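Local coordinates for protein oligogalacturonate lyase (Yersinia enterocolitica subsp. enterocolitica, PDB 3PE7) that cleaves oligogalacturonates, the short fragments of pectin, by beta-elimination in the cytoplasm, using a seven-bladed beta-propeller with a manganese-binding active site, at residues Phe321-Asn326 / Gln332-Arg337; Cys285-Ser290 / Val351-Pro356; Ala55-Trp60 / Ala72-Glu77. All coordinates share one frame; numbering follows the deposited sequence.

Interaction 1: Phe321-Asn326 / Gln332-Arg337; sequences FLYVFN and QHRVAR
Val-324 meets Val-335, the bulge residue, in an antiparallel hairpin, the last two strands of a propeller blade. Val-324 CG2 lies 3.9 Å from Val-335 CG1, while Leu-322 packs beside them and reaches Ile-365 and Phe-367 of strand 364-369. Branched aliphatic side chains suit Leu-322, Val-324 and Val-335 because all three are buried, Leu-322 and Val-335 against the neighbouring blade. Four backbone bonds tie the strands, among them Leu-322 N to Ala-336 O at 2.8 Å. A beta bulge shifts the register between Leu-322 and Tyr-323, which pair with Ala-336 and Arg-334; the extra residue, Val-335, still gives its N-H to Leu-322 O.

The other side is more polar and partly open to solvent. Tyr-323 and Phe-325 are buried beside Pro-283, but Arg-334 runs beside Tyr-323, and Gln-332 beside Phe-325; both are exposed to solvent. Arg-334 leaves the backbone with CG anti to N (chi1 -171°) and then bends at chi3, which lays it over one face of the Phe-321 ring. Arg-334 CD sits 3.5 Å from the Phe-321 ring centroid in a CH-pi contact, and the guanidinium stacks on the ring with planes 15° apart. Arg-337 approaches the same ring obliquely, NH1 being 3.6 Å from Phe-321 CZ, while its NE makes a salt bridge to Asp-339.

One water donates to Tyr-323 OH and accepts from Arg-334 NH1 at 2.8 Å, in the guanidinium plane. Tyr-323 OH also bonds to Asp-319. Cation-pi stacking and this water bridge together restrain a flexible arginine at the surface, and its methylene groups shield the partly exposed phenylalanine.

Interaction 2: Cys285-Ser290 / Val351-Pro356; sequences CSHLMS and VTHPHP. With MN (manganese (II) ion), chain B.
His-287, His-353 and His-355 converge on one manganese ion, which bonds His-287 NE2, His-353 ND1 and His-355 NE2 at 2.1 Å each. The ligand nitrogens crowd together, with His-287 NE2 only 3.0 Å from His-355 NE2, yet they form no hydrogen bond because both are bound to the metal. Gln-350 supplies a fourth protein ligand through OE1, and two further atoms from outside these segments bring the total to six. Histidine suits the task: either ring nitrogen can bind, and here His-353 uses ND1, close to its backbone, where the other two use NE2.

The rings are turned sharply against one another. His-355 presents its edge to the face of His-287 in a T-shaped pair with centroids 4.2 Å apart and planes at 79°; its CD2 hangs over the middle of the ring. His-353 comes in at the edge of His-287 instead, ND1 lying in the plane of that ring. In His-287, chi1 of -51°, with CG anti to the carbonyl carbon, directs the ring toward the loop 351-356.

In the second shell, Asp-300 OD1 is hydrogen-bonded to His-287 ND1, which together with the metal bond at NE2 limits the ring's rotation, and is weakly bonded to His-355 N. Trp-342 meets the His-353 ring edge-to-face, and Tyr-37 meets His-355. Farther along, Met-289 CB rests 3.5 Å from Pro-356 O, a plain packing contact.

No carboxylate is among the four protein ligands; the metal would probably keep much of its positive character, consistent with a site that attracts the carboxylates of an acidic sugar.

Interaction 3: Ala55-Trp60 / Ala72-Glu77; sequences AFDGPW and ATQLTE. With CA (calcium ion), chain C.
Asp-57 and Gln-74 make the one hydrogen bond between these segments, and it is very straight: Gln-74 NE2 donates to Asp-57 OD2 over 3.0 Å with an angle of 178° at the hydrogen. The donor meets the oxygen from above the carboxylate, 48° out of its plane, whereas the acceptor lies in the amide plane of Gln-74. A second bond from the same NE2 goes to Thr-76 O. With both its hydrogens engaged, the amide is held in one orientation, which is why glutamine fits here: an extended chain, its CG anti to the backbone N (chi1 -173°), ends in a two-handed donor.

Metal coordination occupies the other carboxylate oxygen. Asp-57 OD1 binds the calcium ion at 2.4 Å, together with three waters and Met-1 O. One of these waters also donates to Asp-57 OD2 over 2.6 Å, so both oxygens take part in the site, one directly and one through water. A hard, negatively charged oxygen ligand matches calcium, and the Gln-74 bond steadies it from the second shell.

Electrostatics add a longer-range term. Glu-77 OE1 is 5.1 Å from Asp-57 OD2; the proximity of like charges would probably be eased by the calcium, and OE1 also accepts a bond from Lys-3 N.

A type I turn from Ala-55 to Gly-58 holds Asp-57 in the loop between strands 49-54 and 61-66. Gln-74 ends strand 71-74, which lies between 61-66 and the N-terminal strand 6-8, and the calcium lies by the chain's start, where Met-1 O also binds it.

Interactions 1 and 2 share a blade: strand 287-290 begins the four-stranded sheet that the hairpin 321-326/332-337 completes, and Leu-322 CD2 packs 4.0 Å from Pro-356 CB. Interaction 2 lies deepest: its centre is about 8 Å from that of the chain, whereas those of interactions 1 and 3, only partly buried, are about 19 and 20 Å from it. Their chemistry follows: backbone pairing and stacked side chains in interaction 1, nitrogen-rich manganese ligation in interaction 2, and a water-rich calcium site with an oxygen ligand in interaction 3. Interaction 3 belongs to another sheet, yet Trp-60 CH2 touches Val-351 CG2 at 3.5 Å, joining its loop to the manganese loop.

Interaction 1: Phe321-Asn326 / Gln332-Arg337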
# COMPACT_ATOMS: atom_id res chain seq x y z
N PHE A 321 -6.43 -18.02 0.38
CA PHE A 321 -7.45 -17.39 1.22
C PHE A 321 -7.10 -16.00 1.71
O PHE A 321 -5.92 -15.65 1.86
CB PHE A 321 -7.77 -18.29 2.43
CG PHE A 321 -8.39 -19.59 2.03
CD1 PHE A 321 -7.64 -20.75 2.01
CD2 PHE A 321 -9.74 -19.64 1.63
CE1 PHE A 321 -8.21 -21.98 1.62
CE2 PHE A 321 -10.32 -20.87 1.22
CZ PHE A 321 -9.54 -22.03 1.22
N LEU A 322 -8.16 -15.22 1.94
CA LEU A 322 -8.10 -13.96 2.68
C LEU A 322 -8.55 -14.22 4.11
O LEU A 322 -9.59 -14.87 4.32
CB LEU A 322 -9.00 -12.90 2.03
CG LEU A 322 -8.52 -12.46 0.64
CD1 LEU A 322 -9.67 -12.01 -0.24
CD2 LEU A 322 -7.45 -11.36 0.71
N TYR A 323 -7.81 -13.68 5.08
CA TYR A 323 -8.11 -13.88 6.49
C TYR A 323 -8.45 -12.58 7.16
O TYR A 323 -7.81 -11.57 6.90
CB TYR A 323 -6.91 -14.48 7.23
CG TYR A 323 -6.50 -15.82 6.70
CD1 TYR A 323 -7.15 -16.98 7.13
CD2 TYR A 323 -5.48 -15.93 5.76
CE1 TYR A 323 -6.79 -18.24 6.63
CE2 TYR A 323 -5.08 -17.19 5.26
CZ TYR A 323 -5.75 -18.33 5.70
OH TYR A 323 -5.38 -19.55 5.20
N VAL A 324 -9.45 -12.60 8.05
CA VAL A 324 -9.74 -11.42 8.87
C VAL A 324 -9.47 -11.78 10.31
O VAL A 324 -9.88 -12.86 10.78
CB VAL A 324 -11.18 -10.88 8.68
CG1 VAL A 324 -11.56 -9.88 9.80
CG2 VAL A 324 -11.32 -10.22 7.33
N PHE A 325 -8.77 -10.88 11.00
CA PHE A 325 -8.40 -11.08 12.40
C PHE A 325 -9.20 -10.12 13.24
O PHE A 325 -9.12 -8.90 13.05
CB PHE A 325 -6.89 -10.84 12.59
CG PHE A 325 -6.04 -11.63 11.65
CD1 PHE A 325 -5.65 -12.93 11.96
CD2 PHE A 325 -5.66 -11.10 10.43
CE1 PHE A 325 -4.88 -13.67 11.07
CE2 PHE A 325 -4.89 -11.83 9.53
CZ PHE A 325 -4.50 -13.11 9.84
N ASN A 326 -10.04 -10.66 14.13
CA ASN A 326 -10.80 -9.83 15.06
C ASN A 326 -9.96 -9.61 16.30
O ASN A 326 -9.72 -10.54 17.09
CB ASN A 326 -12.16 -10.48 15.37
CG ASN A 326 -13.04 -9.61 16.27
OD1 ASN A 326 -12.56 -8.90 17.15
ND2 ASN A 326 -14.36 -9.70 16.06
N GLN A 332 -9.86 -15.63 14.40
CA GLN A 332 -9.37 -15.59 13.02
C GLN A 332 -10.44 -16.17 12.10
O GLN A 332 -11.07 -17.19 12.45
CB GLN A 332 -8.09 -16.41 12.91
CG GLN A 332 -7.49 -16.52 11.52
CD GLN A 332 -6.25 -17.41 11.50
OE1 GLN A 332 -5.26 -17.13 12.18
NE2 GLN A 332 -6.32 -18.49 10.73
N HIS A 333 -10.60 -15.57 10.93
CA HIS A 333 -11.71 -15.89 10.03
C HIS A 333 -11.24 -16.02 8.60
O HIS A 333 -10.68 -15.09 8.03
CB HIS A 333 -12.79 -14.81 10.14
CG HIS A 333 -13.26 -14.60 11.54
ND1 HIS A 333 -14.34 -15.29 12.07
CD2 HIS A 333 -12.76 -13.85 12.54
CE1 HIS A 333 -14.49 -14.95 13.34
NE2 HIS A 333 -13.53 -14.09 13.65
N ARG A 334 -11.46 -17.20 8.02
CA ARG A 334 -11.16 -17.42 6.62
C ARG A 334 -12.39 -16.94 5.84
O ARG A 334 -13.41 -17.63 5.79
CB ARG A 334 -10.87 -18.90 6.40
CG ARG A 334 -10.33 -19.24 5.05
CD ARG A 334 -9.76 -20.64 5.07
NE ARG A 334 -10.79 -21.66 4.96
CZ ARG A 334 -10.54 -22.97 4.90
NH1 ARG A 334 -9.28 -23.42 4.94
NH2 ARG A 334 -11.55 -23.83 4.79
N VAL A 335 -12.31 -15.74 5.27
CA VAL A 335 -13.53 -15.07 4.82
C VAL A 335 -13.89 -15.31 3.35
O VAL A 335 -15.07 -15.36 2.97
CB VAL A 335 -13.53 -13.56 5.18
CG1 VAL A 335 -13.49 -13.38 6.70
CG2 VAL A 335 -12.36 -12.84 4.54
N ALA A 336 -12.86 -15.48 2.52
CA ALA A 336 -13.05 -15.71 1.09
C ALA A 336 -11.72 -16.08 0.46
O ALA A 336 -10.68 -15.98 1.09
CB ALA A 336 -13.61 -14.47 0.42
N ARG A 337 -11.78 -16.53 -0.79
CA ARG A 337 -10.59 -16.84 -1.56
C ARG A 337 -10.19 -15.61 -2.35
O ARG A 337 -11.04 -14.97 -2.98
CB ARG A 337 -10.88 -17.97 -2.55
CG ARG A 337 -11.42 -19.26 -1.90
CD ARG A 337 -11.89 -20.26 -2.99
NE ARG A 337 -10.74 -20.79 -3.75
CZ ARG A 337 -10.02 -21.84 -3.39
NH1 ARG A 337 -10.33 -22.55 -2.30
NH2 ARG A 337 -8.98 -22.19 -4.13
O HOH W 1 -6.87 -22.08 5.32

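Interaction 2: Cys285-Ser290 / Val351-Pro356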
# COMPACT_ATOMS: atom_id res chain seq x y z
N CYS A 285 0.99 -14.63 5.41
CA CYS A 285 0.35 -13.73 4.46
C CYS A 285 1.38 -12.79 3.83
O CYS A 285 2.46 -12.58 4.39
CB CYS A 285 -0.73 -12.91 5.17
SG CYS A 285 -2.18 -13.86 5.68
N SER A 286 1.05 -12.23 2.68
CA SER A 286 1.99 -11.41 1.92
C SER A 286 1.93 -9.94 2.31
O SER A 286 2.85 -9.20 2.04
CB SER A 286 1.75 -11.59 0.42
OG SER A 286 2.20 -12.89 0.03
N HIS A 287 0.82 -9.55 2.92
CA HIS A 287 0.55 -8.18 3.36
C HIS A 287 -0.33 -8.23 4.60
O HIS A 287 -0.93 -9.27 4.91
CB HIS A 287 -0.15 -7.38 2.26
CG HIS A 287 0.54 -7.47 0.94
ND1 HIS A 287 0.24 -8.44 0.00
CD2 HIS A 287 1.54 -6.73 0.41
CE1 HIS A 287 1.02 -8.28 -1.05
NE2 HIS A 287 1.81 -7.25 -0.84
N LEU A 288 -0.37 -7.11 5.32
CA LEU A 288 -1.28 -6.95 6.45
C LEU A 288 -1.82 -5.52 6.48
O LEU A 288 -1.09 -4.56 6.19
CB LEU A 288 -0.54 -7.27 7.76
CG LEU A 288 -1.38 -7.41 9.04
CD1 LEU A 288 -2.43 -8.53 8.92
CD2 LEU A 288 -0.44 -7.66 10.22
N MET A 289 -3.09 -5.38 6.81
CA MET A 289 -3.71 -4.06 6.91
C MET A 289 -4.82 -4.10 7.96
O MET A 289 -5.38 -5.16 8.25
CB MET A 289 -4.27 -3.65 5.53
CG MET A 289 -4.79 -2.22 5.42
SD MET A 289 -3.72 -0.99 6.21
CE MET A 289 -4.75 0.47 6.02
N SER A 290 -5.12 -2.93 8.54
CA SER A 290 -6.21 -2.85 9.52
C SER A 290 -7.32 -1.88 9.11
O SER A 290 -7.18 -1.12 8.15
CB SER A 290 -5.64 -2.43 10.89
OG SER A 290 -5.34 -1.04 10.92
N VAL A 351 1.17 -6.20 -9.48
CA VAL A 351 -0.17 -6.08 -10.06
C VAL A 351 -1.15 -7.20 -9.62
O VAL A 351 -2.34 -6.94 -9.44
CB VAL A 351 -0.09 -5.93 -11.59
CG1 VAL A 351 0.33 -7.24 -12.27
CG2 VAL A 351 -1.41 -5.42 -12.15
N THR A 352 -0.64 -8.42 -9.41
CA THR A 352 -1.51 -9.51 -8.96
C THR A 352 -1.55 -9.65 -7.44
O THR A 352 -2.20 -10.57 -6.95
CB THR A 352 -1.10 -10.87 -9.57
OG1 THR A 352 0.31 -11.06 -9.40
CG2 THR A 352 -1.45 -10.93 -11.07
N HIS A 353 -0.88 -8.75 -6.70
CA HIS A 353 -0.97 -8.78 -5.23
C HIS A 353 -2.39 -8.41 -4.78
O HIS A 353 -2.91 -7.39 -5.19
CB HIS A 353 0.05 -7.82 -4.61
CG HIS A 353 1.45 -8.33 -4.68
ND1 HIS A 353 2.45 -7.85 -3.86
CD2 HIS A 353 2.02 -9.28 -5.46
CE1 HIS A 353 3.58 -8.49 -4.13
NE2 HIS A 353 3.34 -9.37 -5.09
N PRO A 354 -3.01 -9.25 -3.93
CA PRO A 354 -4.38 -8.90 -3.52
C PRO A 354 -4.46 -7.56 -2.77
O PRO A 354 -5.40 -6.80 -3.00
CB PRO A 354 -4.80 -10.07 -2.62
CG PRO A 354 -3.98 -11.26 -3.19
CD PRO A 354 -2.66 -10.64 -3.57
N HIS A 355 -3.48 -7.28 -1.91
CA HIS A 355 -3.40 -5.98 -1.21
C HIS A 355 -4.72 -5.61 -0.50
O HIS A 355 -5.26 -4.51 -0.73
CB HIS A 355 -2.97 -4.86 -2.20
CG HIS A 355 -1.52 -4.91 -2.58
ND1 HIS A 355 -1.02 -4.30 -3.70
CD2 HIS A 355 -0.46 -5.50 -1.97
CE1 HIS A 355 0.28 -4.50 -3.78
NE2 HIS A 355 0.65 -5.23 -2.74
N PRO A 356 -5.23 -6.51 0.36
CA PRO A 356 -6.57 -6.26 0.90
C PRO A 356 -6.62 -5.06 1.86
O PRO A 356 -5.64 -4.78 2.56
CB PRO A 356 -6.89 -7.54 1.67
CG PRO A 356 -5.55 -8.10 2.06
CD PRO A 356 -4.66 -7.79 0.86
MN MN B . 2.52 -6.17 -2.54

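Interaction 3: Ala55-Trp60 / Ala72-Glu77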
# COMPACT_ATOMS: atom_id res chain seq x y z
N ALA A 55 -6.52 -0.51 -17.67
CA ALA A 55 -5.79 -0.49 -18.94
C ALA A 55 -6.67 -0.17 -20.16
O ALA A 55 -6.23 -0.37 -21.28
CB ALA A 55 -5.05 -1.82 -19.14
N PHE A 56 -7.87 0.38 -19.94
CA PHE A 56 -8.85 0.53 -21.03
C PHE A 56 -8.33 1.35 -22.21
O PHE A 56 -8.61 1.00 -23.37
CB PHE A 56 -10.13 1.20 -20.50
CG PHE A 56 -10.80 0.43 -19.37
CD1 PHE A 56 -11.67 -0.60 -19.65
CD2 PHE A 56 -10.53 0.77 -18.04
CE1 PHE A 56 -12.29 -1.32 -18.62
CE2 PHE A 56 -11.15 0.06 -16.99
CZ PHE A 56 -12.03 -0.98 -17.28
N ASP A 57 -7.59 2.42 -21.92
CA ASP A 57 -7.10 3.37 -22.94
C ASP A 57 -5.82 2.84 -23.63
O ASP A 57 -5.35 3.42 -24.64
CB ASP A 57 -6.81 4.72 -22.28
CG ASP A 57 -6.81 5.90 -23.27
OD1 ASP A 57 -7.40 5.79 -24.37
OD2 ASP A 57 -6.24 6.95 -22.92
N GLY A 58 -5.26 1.76 -23.10
CA GLY A 58 -4.01 1.18 -23.65
C GLY A 58 -2.97 0.98 -22.56
O GLY A 58 -2.70 -0.16 -22.16
N PRO A 59 -2.41 2.09 -22.04
CA PRO A 59 -1.53 1.94 -20.89
C PRO A 59 -2.35 1.83 -19.61
O PRO A 59 -3.56 1.77 -19.67
CB PRO A 59 -0.71 3.23 -20.88
CG PRO A 59 -1.52 4.23 -21.63
CD PRO A 59 -2.59 3.50 -22.44
N TRP A 60 -1.67 1.75 -18.47
CA TRP A 60 -2.36 1.73 -17.17
C TRP A 60 -2.50 3.16 -16.66
O TRP A 60 -1.50 3.87 -16.49
CB TRP A 60 -1.57 0.88 -16.17
CG TRP A 60 -1.37 -0.57 -16.59
CD1 TRP A 60 -1.73 -1.15 -17.79
CD2 TRP A 60 -0.75 -1.60 -15.82
NE1 TRP A 60 -1.38 -2.49 -17.79
CE2 TRP A 60 -0.76 -2.78 -16.60
CE3 TRP A 60 -0.18 -1.65 -14.54
CZ2 TRP A 60 -0.23 -3.99 -16.13
CZ3 TRP A 60 0.36 -2.83 -14.09
CH2 TRP A 60 0.34 -3.99 -14.89
N ALA A 72 -17.12 4.34 -14.53
CA ALA A 72 -15.74 4.71 -14.26
C ALA A 72 -15.35 5.90 -15.13
O ALA A 72 -15.56 5.90 -16.34
CB ALA A 72 -14.83 3.55 -14.56
N THR A 73 -14.77 6.92 -14.51
CA THR A 73 -14.27 8.06 -15.26
C THR A 73 -12.74 7.99 -15.32
O THR A 73 -12.10 7.84 -14.29
CB THR A 73 -14.71 9.38 -14.60
OG1 THR A 73 -16.15 9.41 -14.52
CG2 THR A 73 -14.21 10.61 -15.42
N GLN A 74 -12.18 8.11 -16.52
CA GLN A 74 -10.73 8.14 -16.68
C GLN A 74 -10.18 9.45 -16.16
O GLN A 74 -10.61 10.54 -16.62
CB GLN A 74 -10.35 7.95 -18.16
CG GLN A 74 -8.84 7.81 -18.36
CD GLN A 74 -8.48 7.46 -19.78
OE1 GLN A 74 -9.32 6.95 -20.54
NE2 GLN A 74 -7.22 7.69 -20.15
N LEU A 75 -9.24 9.36 -15.23
CA LEU A 75 -8.68 10.53 -14.53
C LEU A 75 -7.38 11.02 -15.14
O LEU A 75 -7.12 12.21 -15.15
CB LEU A 75 -8.43 10.21 -13.05
CG LEU A 75 -9.62 9.74 -12.21
CD1 LEU A 75 -9.14 9.47 -10.78
CD2 LEU A 75 -10.72 10.80 -12.20
N THR A 76 -6.54 10.09 -15.57
CA THR A 76 -5.23 10.44 -16.12
C THR A 76 -5.06 9.74 -17.49
O THR A 76 -5.77 8.77 -17.79
CB THR A 76 -4.07 10.06 -15.16
OG1 THR A 76 -4.02 8.63 -15.00
CG2 THR A 76 -4.25 10.71 -13.78
N GLU A 77 -4.13 10.24 -18.30
CA GLU A 77 -3.87 9.66 -19.59
C GLU A 77 -2.38 9.68 -19.91
O GLU A 77 -1.62 10.45 -19.32
CB GLU A 77 -4.69 10.39 -20.67
CG GLU A 77 -4.35 11.86 -20.84
CD GLU A 77 -5.24 12.59 -21.84
OE1 GLU A 77 -6.28 12.04 -22.27
OE2 GLU A 77 -4.91 13.74 -22.22
CA CA C . -7.24 7.28 -26.26
O HOH W 2 -5.82 8.62 -24.87
O HOH W 3 -7.92 9.32 -27.32
O HOH W 4 -8.64 5.87 -27.62